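PDB 3SZV: pyroglutatmate porin OpdO from Pseudomonas aeruginosa, which probably forms a beta-barrel channel in the bacterial outer membrane that lets small carboxylate solutes such as pyroglutamate pass. Local coordinates for residues A[30-35]-A[389-394]; A[268-273]-A[317-322]; A[353-358]-A[375-380]. All blocks are in the same frame, centred on the assembly; numbering follows the deposited sequence. Where two conformers were deposited one is given.

From the N terminus the chain first lays down residues 30-35, on strand 24-38, one of whose two neighbours, residues 389-394, comes from near the C terminus. Interaction 1 therefore closes a loop of 353 residues and joins the first strand of the barrel to the last. The other two contacts nest inside that loop and follow one another without crossing. Interaction 2 pairs strands 271-281 and 311-320, with 43 residues between its segments; interaction 3 then pairs strands 346-361 and 371-381 of a hairpin. Strand 371-381 also borders strand 387-399, and Arg391 N lies 2.8 Å from Arg375 O, so interactions 1 and 3 touch. Nearest atoms of interactions 2 and 3 are about 6 Å apart.

Interaction 1: A[30-35]-A[389-394]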
loop_
_atom_site.group_PDB
_atom_site.type_symbol
_atom_site.label_atom_id
_atom_site.label_comp_id
_atom_site.label_asym_id
_atom_site.label_seq_id
_atom_site.Cartn_x
_atom_site.Cartn_y
_atom_site.Cartn_z
ATOM N N ARG A 30 7.456 -8.478 -14.834
ATOM C CA ARG A 30 8.330 -7.878 -13.836
ATOM C C ARG A 30 9.544 -8.734 -13.633
ATOM O O ARG A 30 9.440 -9.941 -13.427
ATOM C CB ARG A 30 7.617 -7.771 -12.500
ATOM C CG ARG A 30 6.557 -6.746 -12.455
ATOM C CD ARG A 30 6.131 -6.585 -11.021
ATOM N NE ARG A 30 4.900 -5.833 -10.934
ATOM C CZ ARG A 30 4.217 -5.666 -9.809
ATOM N NH1 ARG A 30 4.662 -6.198 -8.676
ATOM N NH2 ARG A 30 3.104 -4.954 -9.826
ATOM N N ASN A 31 10.708 -8.105 -13.675
ATOM C CA ASN A 31 11.941 -8.793 -13.389
ATOM C C ASN A 31 12.536 -8.077 -12.183
ATOM O O ASN A 31 12.781 -6.868 -12.223
ATOM C CB ASN A 31 12.873 -8.737 -14.595
ATOM C CG ASN A 31 14.118 -9.570 -14.397
ATOM O OD1 ASN A 31 15.130 -9.077 -13.903
ATOM N ND2 ASN A 31 14.048 -10.844 -14.763
ATOM N N PHE A 32 12.758 -8.827 -11.116
ATOM C CA PHE A 32 13.057 -8.238 -9.820
ATOM C C PHE A 32 14.347 -8.811 -9.251
ATOM O O PHE A 32 14.479 -10.026 -9.097
ATOM C CB PHE A 32 11.901 -8.524 -8.856
ATOM C CG PHE A 32 11.829 -7.583 -7.685
ATOM C CD1 PHE A 32 10.833 -6.624 -7.622
ATOM C CD2 PHE A 32 12.744 -7.660 -6.649
ATOM C CE1 PHE A 32 10.750 -5.759 -6.549
ATOM C CE2 PHE A 32 12.667 -6.793 -5.571
ATOM C CZ PHE A 32 11.669 -5.842 -5.523
ATOM N N TYR A 33 15.289 -7.933 -8.942
ATOM C CA TYR A 33 16.513 -8.337 -8.273
ATOM C C TYR A 33 16.606 -7.635 -6.927
ATOM O O TYR A 33 16.325 -6.438 -6.808
ATOM C CB TYR A 33 17.745 -8.024 -9.115
ATOM C CG TYR A 33 19.027 -8.323 -8.379
ATOM C CD1 TYR A 33 19.491 -9.625 -8.262
ATOM C CD2 TYR A 33 19.758 -7.307 -7.783
ATOM C CE1 TYR A 33 20.664 -9.906 -7.578
ATOM C CE2 TYR A 33 20.929 -7.576 -7.100
ATOM C CZ TYR A 33 21.375 -8.875 -7.002
ATOM O OH TYR A 33 22.542 -9.143 -6.320
ATOM N N PHE A 34 17.002 -8.391 -5.914
ATOM C CA PHE A 34 17.000 -7.902 -4.552
ATOM C C PHE A 34 18.290 -8.346 -3.876
ATOM O O PHE A 34 18.671 -9.512 -3.961
ATOM C CB PHE A 34 15.771 -8.487 -3.849
ATOM C CG PHE A 34 15.681 -8.172 -2.389
ATOM C CD1 PHE A 34 14.932 -7.091 -1.947
ATOM C CD2 PHE A 34 16.316 -8.974 -1.452
ATOM C CE1 PHE A 34 14.834 -6.805 -0.598
ATOM C CE2 PHE A 34 16.218 -8.696 -0.104
ATOM C CZ PHE A 34 15.477 -7.609 0.323
ATOM N N ASN A 35 18.979 -7.417 -3.220
ATOM C CA ASN A 35 20.161 -7.781 -2.451
ATOM C C ASN A 35 20.136 -7.101 -1.096
ATOM O O ASN A 35 19.869 -5.898 -1.001
ATOM C CB ASN A 35 21.442 -7.424 -3.214
ATOM C CG ASN A 35 22.698 -7.764 -2.441
ATOM O OD1 ASN A 35 23.266 -6.915 -1.755
ATOM N ND2 ASN A 35 23.146 -9.011 -2.557
ATOM N N GLU A 389 20.477 -2.272 1.264
ATOM C CA GLU A 389 19.600 -3.010 0.373
ATOM C C GLU A 389 19.564 -2.342 -0.988
ATOM O O GLU A 389 19.446 -1.119 -1.095
ATOM C CB GLU A 389 18.196 -3.061 0.975
ATOM C CG GLU A 389 17.160 -3.785 0.136
ATOM C CD GLU A 389 15.803 -3.773 0.807
ATOM O OE1 GLU A 389 15.617 -4.509 1.795
ATOM O OE2 GLU A 389 14.932 -3.003 0.364
ATOM N N ASN A 390 19.670 -3.150 -2.031
ATOM C CA ASN A 390 19.452 -2.657 -3.379
ATOM C C ASN A 390 18.349 -3.464 -4.034
ATOM O O ASN A 390 18.306 -4.685 -3.895
ATOM C CB ASN A 390 20.738 -2.730 -4.201
ATOM C CG ASN A 390 21.744 -1.678 -3.789
ATOM O OD1 ASN A 390 21.706 -0.545 -4.269
ATOM N ND2 ASN A 390 22.658 -2.047 -2.892
ATOM N N ARG A 391 17.437 -2.768 -4.708
ATOM C CA ARG A 391 16.426 -3.413 -5.540
ATOM C C ARG A 391 16.579 -2.902 -6.956
ATOM O O ARG A 391 16.826 -1.716 -7.183
ATOM C CB ARG A 391 15.012 -3.113 -5.043
ATOM C CG ARG A 391 14.763 -3.486 -3.593
ATOM C CD ARG A 391 13.327 -3.233 -3.162
ATOM N NE ARG A 391 13.189 -3.391 -1.717
ATOM C CZ ARG A 391 12.043 -3.627 -1.083
ATOM N NH1 ARG A 391 10.910 -3.744 -1.764
ATOM N NH2 ARG A 391 12.035 -3.751 0.238
ATOM N N LEU A 392 16.445 -3.806 -7.917
ATOM C CA LEU A 392 16.415 -3.414 -9.311
ATOM C C LEU A 392 15.175 -4.051 -9.894
ATOM O O LEU A 392 15.026 -5.275 -9.854
ATOM C CB LEU A 392 17.651 -3.906 -10.057
ATOM C CG LEU A 392 17.765 -3.399 -11.494
ATOM C CD1 LEU A 392 17.735 -1.875 -11.513
ATOM C CD2 LEU A 392 19.031 -3.927 -12.153
ATOM N N ILE A 393 14.272 -3.225 -10.406
ATOM C CA ILE A 393 13.016 -3.724 -10.941
ATOM C C ILE A 393 12.846 -3.290 -12.387
ATOM O O ILE A 393 12.864 -2.097 -12.699
ATOM C CB ILE A 393 11.811 -3.222 -10.120
ATOM C CG1 ILE A 393 12.068 -3.396 -8.619
ATOM C CG2 ILE A 393 10.532 -3.944 -10.547
ATOM C CD1 ILE A 393 12.600 -2.148 -7.934
ATOM N N LEU A 394 12.700 -4.272 -13.268
ATOM C CA LEU A 394 12.348 -4.017 -14.662
ATOM C C LEU A 394 10.882 -4.377 -14.832
ATOM O O LEU A 394 10.437 -5.443 -14.390
ATOM C CB LEU A 394 13.207 -4.859 -15.601
ATOM C CG LEU A 394 14.639 -4.410 -15.891
ATOM C CD1 LEU A 394 15.392 -4.058 -14.621
ATOM C CD2 LEU A 394 15.373 -5.496 -16.667
HETATM O O HOH W 1 15.992 -6.568 -12.393
HETATM O O HOH W 2 22.871 -4.192 -0.884
#
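Six backbone hydrogen bonds join residues 30-35 to 389-394 and close the OprD-family beta-barrel, first strand against last. The strands run antiparallel at 172°, and the hydrogen-bonded pairs are Asn31 with Leu394, Tyr33 with Leu392 and Asn35 with Asn390. The bonds are short and fairly straight: Tyr33 N to Leu392 O is 2.8 Å with 171° at the hydrogen. Two waters add to the seam on the face of the asparagines. One lies within hydrogen-bonding distance of Asn31 OD1 and Leu392 O; the other bridges Asn35 OD1 and Asn390 ND2, accepting from ND2, at 2.9 Å from each. Trp50 also holds Asn31 OD1, and Trp374 holds Asn390 OD1.

On the opposite face, Arg391 turns NE and NH2 side-on to a single oxygen, Glu389 OE2, with NE at 2.7 Å. That oxygen lies close to the guanidinium plane, while both nitrogens approach it from the same face of the carboxylate. Gln301 donates to OE2 as well, and Arg36 pairs with OE1, so the buried carboxylate lies between two arginines, which would favour its charged form. The extended Glu389 chain (chi2 -180°) carries the carboxylate across to the Phe34 ring, where OE1 is 3.4 Å from CE1. In the one of its two conformers described here, Phe32 runs next to Ile393 in the same direction and meets Arg391 CD with its CZ. Arg391 also runs alongside Phe34, its NE near the plane of the ring at the edge and its CG 4.0 Å from Phe34 CD1.

Interaction 2: A[268-273]-A[317-322]; sequences LGAHAV and YDYDFG
Residues 271-273 and 317-320 run antiparallel, their axes 4.7 Å apart at 165°. Ala272 and Asp318 form a hydrogen-bonded pair: Ala272 N donates to Asp318 O, and Asp318 N to Ala272 O, each at 2.9 Å. His271 with Tyr319 and Val273 with Tyr317 are non-hydrogen-bonded pairs. One further bond, Asp320 N to Ala270 O at 3.0 Å, continues the ladder into the type II' turn that runs from Leu268 to His271 and links strands 256-268 and 271-281. Gly269 has the positive phi (66°) that this turn needs at its second position. On the other segment, Asp320 OD2 accepts from Gly322 N, an Asx turn that starts on the last residue of the strand.

The side chains meet mainly on the face of His271, Tyr317 and Tyr319. With CG of Tyr317 trans to its own N (chi1 174°), the ring leans toward strand 271-281, bringing OH to 2.7 Å from His271 ND1, a hydrogen bond that either atom could donate. The hydroxyl sits near the imidazole plane. Tyr319 comes over one face of that ring, CE1 lying 3.5 Å from His271 CE1, with the two ring planes at 57°. Tyr319 CE1 also packs on the methyl of Ala270. On the other face of the sheet, Ala272 CB touches Asp318 CB, whose carboxylate pairs with Arg316. This cross-strand cluster is consistent with the aromatic girdle common near the membrane boundary of porin barrels.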
loop_
_atom_site.group_PDB
_atom_site.type_symbol
_atom_site.label_atom_id
_atom_site.label_comp_id
_atom_site.label_asym_id
_atom_site.label_seq_id
_atom_site.Cartn_x
_atom_site.Cartn_y
_atom_site.Cartn_z
ATOM N N LEU A 268 7.296 22.556 -6.107
ATOM C CA LEU A 268 7.778 23.796 -6.691
ATOM C C LEU A 268 8.320 23.490 -8.076
ATOM O O LEU A 268 9.499 23.187 -8.236
ATOM C CB LEU A 268 8.870 24.416 -5.819
ATOM C CG LEU A 268 8.448 24.864 -4.418
ATOM C CD1 LEU A 268 9.661 25.194 -3.563
ATOM C CD2 LEU A 268 7.508 26.054 -4.509
ATOM N N GLY A 269 7.453 23.563 -9.078
ATOM C CA GLY A 269 7.855 23.231 -10.430
ATOM C C GLY A 269 8.209 21.764 -10.536
ATOM O O GLY A 269 7.414 20.893 -10.180
ATOM N N ALA A 270 9.417 21.484 -11.009
ATOM C CA ALA A 270 9.852 20.109 -11.184
ATOM C C ALA A 270 10.392 19.527 -9.877
ATOM O O ALA A 270 10.631 18.320 -9.793
ATOM C CB ALA A 270 10.903 20.026 -12.286
ATOM N N HIS A 271 10.540 20.391 -8.872
ATOM C CA HIS A 271 11.038 20.002 -7.550
ATOM C C HIS A 271 9.904 19.688 -6.596
ATOM O O HIS A 271 8.828 20.288 -6.663
ATOM C CB HIS A 271 11.829 21.142 -6.924
ATOM C CG HIS A 271 12.960 21.637 -7.772
ATOM N ND1 HIS A 271 14.202 21.055 -7.759
ATOM C CD2 HIS A 271 13.024 22.673 -8.639
ATOM C CE1 HIS A 271 14.994 21.708 -8.600
ATOM N NE2 HIS A 271 14.307 22.692 -9.138
ATOM N N ALA A 272 10.166 18.769 -5.686
ATOM C CA ALA A 272 9.241 18.498 -4.601
ATOM C C ALA A 272 10.050 18.267 -3.334
ATOM O O ALA A 272 11.082 17.585 -3.356
ATOM C CB ALA A 272 8.378 17.287 -4.925
ATOM N N VAL A 273 9.603 18.865 -2.236
ATOM C CA VAL A 273 10.251 18.673 -0.948
ATOM C C VAL A 273 9.183 18.324 0.065
ATOM O O VAL A 273 8.136 18.966 0.109
ATOM C CB VAL A 273 10.987 19.940 -0.485
ATOM C CG1 VAL A 273 11.586 19.732 0.902
ATOM C CG2 VAL A 273 12.070 20.309 -1.480
ATOM N N TYR A 317 13.203 14.561 -1.075
ATOM C CA TYR A 317 13.327 15.386 -2.272
ATOM C C TYR A 317 12.991 14.568 -3.507
ATOM O O TYR A 317 13.447 13.427 -3.649
ATOM C CB TYR A 317 14.753 15.947 -2.390
ATOM C CG TYR A 317 14.988 16.700 -3.676
ATOM C CD1 TYR A 317 15.761 16.155 -4.693
ATOM C CD2 TYR A 317 14.412 17.947 -3.886
ATOM C CE1 TYR A 317 15.960 16.840 -5.879
ATOM C CE2 TYR A 317 14.601 18.641 -5.073
ATOM C CZ TYR A 317 15.378 18.083 -6.064
ATOM O OH TYR A 317 15.558 18.780 -7.235
ATOM N N ASP A 318 12.192 15.151 -4.405
ATOM C CA ASP A 318 11.932 14.542 -5.709
ATOM C C ASP A 318 12.222 15.527 -6.828
ATOM O O ASP A 318 11.986 16.729 -6.683
ATOM C CB ASP A 318 10.456 14.136 -5.871
ATOM C CG ASP A 318 10.022 13.050 -4.910
ATOM O OD1 ASP A 318 9.864 11.895 -5.357
ATOM O OD2 ASP A 318 9.794 13.359 -3.728
ATOM N N TYR A 319 12.705 15.018 -7.957
ATOM C CA TYR A 319 12.831 15.824 -9.151
ATOM C C TYR A 319 12.250 15.062 -10.335
ATOM O O TYR A 319 12.590 13.900 -10.573
ATOM C CB TYR A 319 14.291 16.214 -9.430
ATOM C CG TYR A 319 14.400 17.241 -10.534
ATOM C CD1 TYR A 319 14.105 18.577 -10.288
ATOM C CD2 TYR A 319 14.774 16.885 -11.836
ATOM C CE1 TYR A 319 14.189 19.532 -11.283
ATOM C CE2 TYR A 319 14.859 17.835 -12.840
ATOM C CZ TYR A 319 14.565 19.161 -12.565
ATOM O OH TYR A 319 14.639 20.102 -13.553
ATOM N N ASP A 320 11.365 15.731 -11.053
ATOM C CA ASP A 320 10.784 15.189 -12.275
ATOM C C ASP A 320 11.483 15.832 -13.465
ATOM O O ASP A 320 11.435 17.045 -13.657
ATOM C CB ASP A 320 9.276 15.435 -12.294
ATOM C CG ASP A 320 8.611 14.910 -13.550
ATOM O OD1 ASP A 320 7.840 13.929 -13.466
ATOM O OD2 ASP A 320 8.858 15.483 -14.619
ATOM N N PHE A 321 12.152 15.001 -14.251
ATOM C CA PHE A 321 12.986 15.487 -15.336
ATOM C C PHE A 321 12.208 15.872 -16.599
ATOM O O PHE A 321 12.806 16.204 -17.615
ATOM C CB PHE A 321 14.071 14.452 -15.664
ATOM C CG PHE A 321 15.102 14.285 -14.578
ATOM C CD1 PHE A 321 16.321 14.939 -14.655
ATOM C CD2 PHE A 321 14.851 13.475 -13.478
ATOM C CE1 PHE A 321 17.273 14.788 -13.665
ATOM C CE2 PHE A 321 15.803 13.324 -12.478
ATOM C CZ PHE A 321 17.009 13.980 -12.572
ATOM N N GLY A 322 10.880 15.836 -16.532
ATOM C CA GLY A 322 10.071 16.177 -17.693
ATOM C C GLY A 322 10.334 17.576 -18.219
ATOM O O GLY A 322 10.492 17.783 -19.430
#

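Interaction 3: A[353-358]-A[375-380]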
loop_
_atom_site.group_PDB
_atom_site.type_symbol
_atom_site.label_atom_id
_atom_site.label_comp_id
_atom_site.label_asym_id
_atom_site.label_seq_id
_atom_site.Cartn_x
_atom_site.Cartn_y
_atom_site.Cartn_z
ATOM N N GLU A 353 17.484 5.883 8.351
ATOM C CA GLU A 353 17.401 5.200 7.068
ATOM C C GLU A 353 17.437 6.220 5.943
ATOM O O GLU A 353 16.759 7.244 6.005
ATOM C CB GLU A 353 16.123 4.357 6.985
ATOM C CG GLU A 353 15.942 3.672 5.631
ATOM C CD GLU A 353 14.730 2.749 5.562
ATOM O OE1 GLU A 353 14.196 2.349 6.629
ATOM O OE2 GLU A 353 14.296 2.430 4.430
ATOM N N ARG A 354 18.255 5.939 4.938
ATOM C CA ARG A 354 18.277 6.734 3.723
ATOM C C ARG A 354 17.801 5.873 2.565
ATOM O O ARG A 354 18.161 4.704 2.469
ATOM C CB ARG A 354 19.694 7.232 3.427
ATOM C CG ARG A 354 19.761 8.034 2.148
ATOM C CD ARG A 354 21.137 7.997 1.491
ATOM N NE ARG A 354 21.741 6.663 1.423
ATOM C CZ ARG A 354 21.319 5.656 0.654
ATOM N NH1 ARG A 354 20.247 5.781 -0.128
ATOM N NH2 ARG A 354 21.973 4.500 0.678
ATOM N N ASN A 355 16.993 6.452 1.679
ATOM C CA ASN A 355 16.566 5.771 0.457
ATOM C C ASN A 355 16.856 6.650 -0.739
ATOM O O ASN A 355 16.704 7.870 -0.662
ATOM C CB ASN A 355 15.048 5.559 0.405
ATOM C CG ASN A 355 14.490 4.682 1.514
ATOM O OD1 ASN A 355 13.270 4.639 1.678
ATOM N ND2 ASN A 355 15.338 3.965 2.259
ATOM N N THR A 356 17.247 6.040 -1.853
ATOM C CA THR A 356 17.373 6.768 -3.115
ATOM C C THR A 356 16.790 5.919 -4.225
ATOM O O THR A 356 17.146 4.750 -4.362
ATOM C CB THR A 356 18.838 7.078 -3.448
ATOM O OG1 THR A 356 19.399 7.865 -2.395
ATOM C CG2 THR A 356 18.939 7.844 -4.780
ATOM N N ASP A 357 15.881 6.505 -5.010
ATOM C CA ASP A 357 15.265 5.817 -6.138
ATOM C C ASP A 357 15.641 6.537 -7.422
ATOM O O ASP A 357 15.453 7.745 -7.531
ATOM C CB ASP A 357 13.738 5.839 -6.032
ATOM C CG ASP A 357 13.191 4.882 -4.986
ATOM O OD1 ASP A 357 13.985 4.222 -4.289
ATOM O OD2 ASP A 357 11.947 4.813 -4.863
ATOM N N LEU A 358 16.151 5.793 -8.399
ATOM C CA LEU A 358 16.438 6.336 -9.717
ATOM C C LEU A 358 15.654 5.491 -10.698
ATOM O O LEU A 358 15.704 4.264 -10.644
ATOM C CB LEU A 358 17.927 6.204 -10.035
ATOM C CG LEU A 358 18.741 7.453 -10.367
ATOM C CD1 LEU A 358 20.115 7.040 -10.866
ATOM C CD2 LEU A 358 18.031 8.310 -11.400
ATOM N N ARG A 375 16.278 1.032 -6.448
ATOM C CA ARG A 375 15.963 1.537 -5.117
ATOM C C ARG A 375 17.065 1.120 -4.155
ATOM O O ARG A 375 17.280 -0.070 -3.920
ATOM C CB ARG A 375 14.617 0.988 -4.629
ATOM C CG ARG A 375 13.477 1.187 -5.629
ATOM C CD ARG A 375 12.132 0.751 -5.046
ATOM N NE ARG A 375 11.787 1.558 -3.881
ATOM C CZ ARG A 375 11.084 1.127 -2.836
ATOM N NH1 ARG A 375 10.632 -0.124 -2.786
ATOM N NH2 ARG A 375 10.846 1.949 -1.816
ATOM N N ASN A 376 17.767 2.098 -3.598
ATOM C CA ASN A 376 18.885 1.818 -2.722
ATOM C C ASN A 376 18.564 2.332 -1.324
ATOM O O ASN A 376 18.077 3.451 -1.166
ATOM C CB ASN A 376 20.137 2.492 -3.299
ATOM C CG ASN A 376 21.298 2.522 -2.332
ATOM O OD1 ASN A 376 21.659 3.583 -1.822
ATOM N ND2 ASN A 376 21.898 1.364 -2.079
ATOM N N ALA A 377 18.798 1.506 -0.312
ATOM C CA ALA A 377 18.520 1.904 1.061
ATOM C C ALA A 377 19.659 1.518 1.990
ATOM O O ALA A 377 20.332 0.498 1.789
ATOM C CB ALA A 377 17.233 1.277 1.545
ATOM N N THR A 378 19.848 2.341 3.010
ATOM C CA THR A 378 20.827 2.081 4.059
ATOM C C THR A 378 20.125 2.305 5.385
ATOM O O THR A 378 19.483 3.340 5.565
ATOM C CB THR A 378 21.991 3.089 3.959
ATOM O OG1 THR A 378 22.647 2.921 2.699
ATOM C CG2 THR A 378 23.011 2.871 5.083
ATOM N N VAL A 379 20.253 1.357 6.315
ATOM C CA VAL A 379 19.678 1.510 7.641
ATOM C C VAL A 379 20.781 1.322 8.669
ATOM O O VAL A 379 21.550 0.367 8.566
ATOM C CB VAL A 379 18.596 0.433 7.921
ATOM C CG1 VAL A 379 18.134 0.502 9.372
ATOM C CG2 VAL A 379 17.411 0.576 6.959
ATOM N N ARG A 380 20.860 2.229 9.643
ATOM C CA ARG A 380 21.773 2.079 10.782
ATOM C C ARG A 380 20.977 2.246 12.062
ATOM O O ARG A 380 20.184 3.173 12.193
ATOM C CB ARG A 380 22.905 3.109 10.746
ATOM C CG ARG A 380 23.789 3.021 9.509
ATOM C CD ARG A 380 24.492 1.682 9.409
ATOM N NE ARG A 380 25.362 1.618 8.234
ATOM C CZ ARG A 380 25.120 0.904 7.136
ATOM N NH1 ARG A 380 24.018 0.164 7.025
ATOM N NH2 ARG A 380 25.986 0.930 6.137
HETATM O O HOH W 3 21.856 6.448 -2.714
HETATM O O HOH W 4 13.023 3.820 -1.707
#
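Glu353 and Asn355 pack against Val379 and Ala377 on one face of a barrel hairpin, strands 346-361 and 371-381, which run antiparallel at 172°. Four backbone bonds join the segments at the pairs Arg354 with Thr378 and Thr356 with Asn376. Packing around the first four residues is close: Glu353 CG lies 3.7 Å from Val379 CG2, and Asn355 ND2 is 3.4 Å from Ala377 CB. The same ND2 donates almost straight (174°), in its amide plane, to the anti lone pair of Glu353 OE2; backbone N atoms of Ile302 and Gly303 bind the carboxylate.

Arg354, by contrast, makes weak, angled polar contacts: bent at chi3 (45°), it folds across the neighbouring strand, its guanidinium only 10° from the Asn376 amide plane. NH2 lies 2.7 Å from both Asn376 OD1 and Thr378 OG1. Asp388 also binds Thr378 OG1; a water joins Thr356 OG1, itself bonded to Ser333 OG, to Asn376 OD1, while Asn376 ND2 binds Asn390 OD1. Farther along the face of Glu353, packing gives way to a long, weak salt bridge, Asp357 OD2 to Arg375 NE at 3.4 Å, supplemented by a water donating to Asp357 OD1 and accepting from Arg375 NH2 at 2.9 Å.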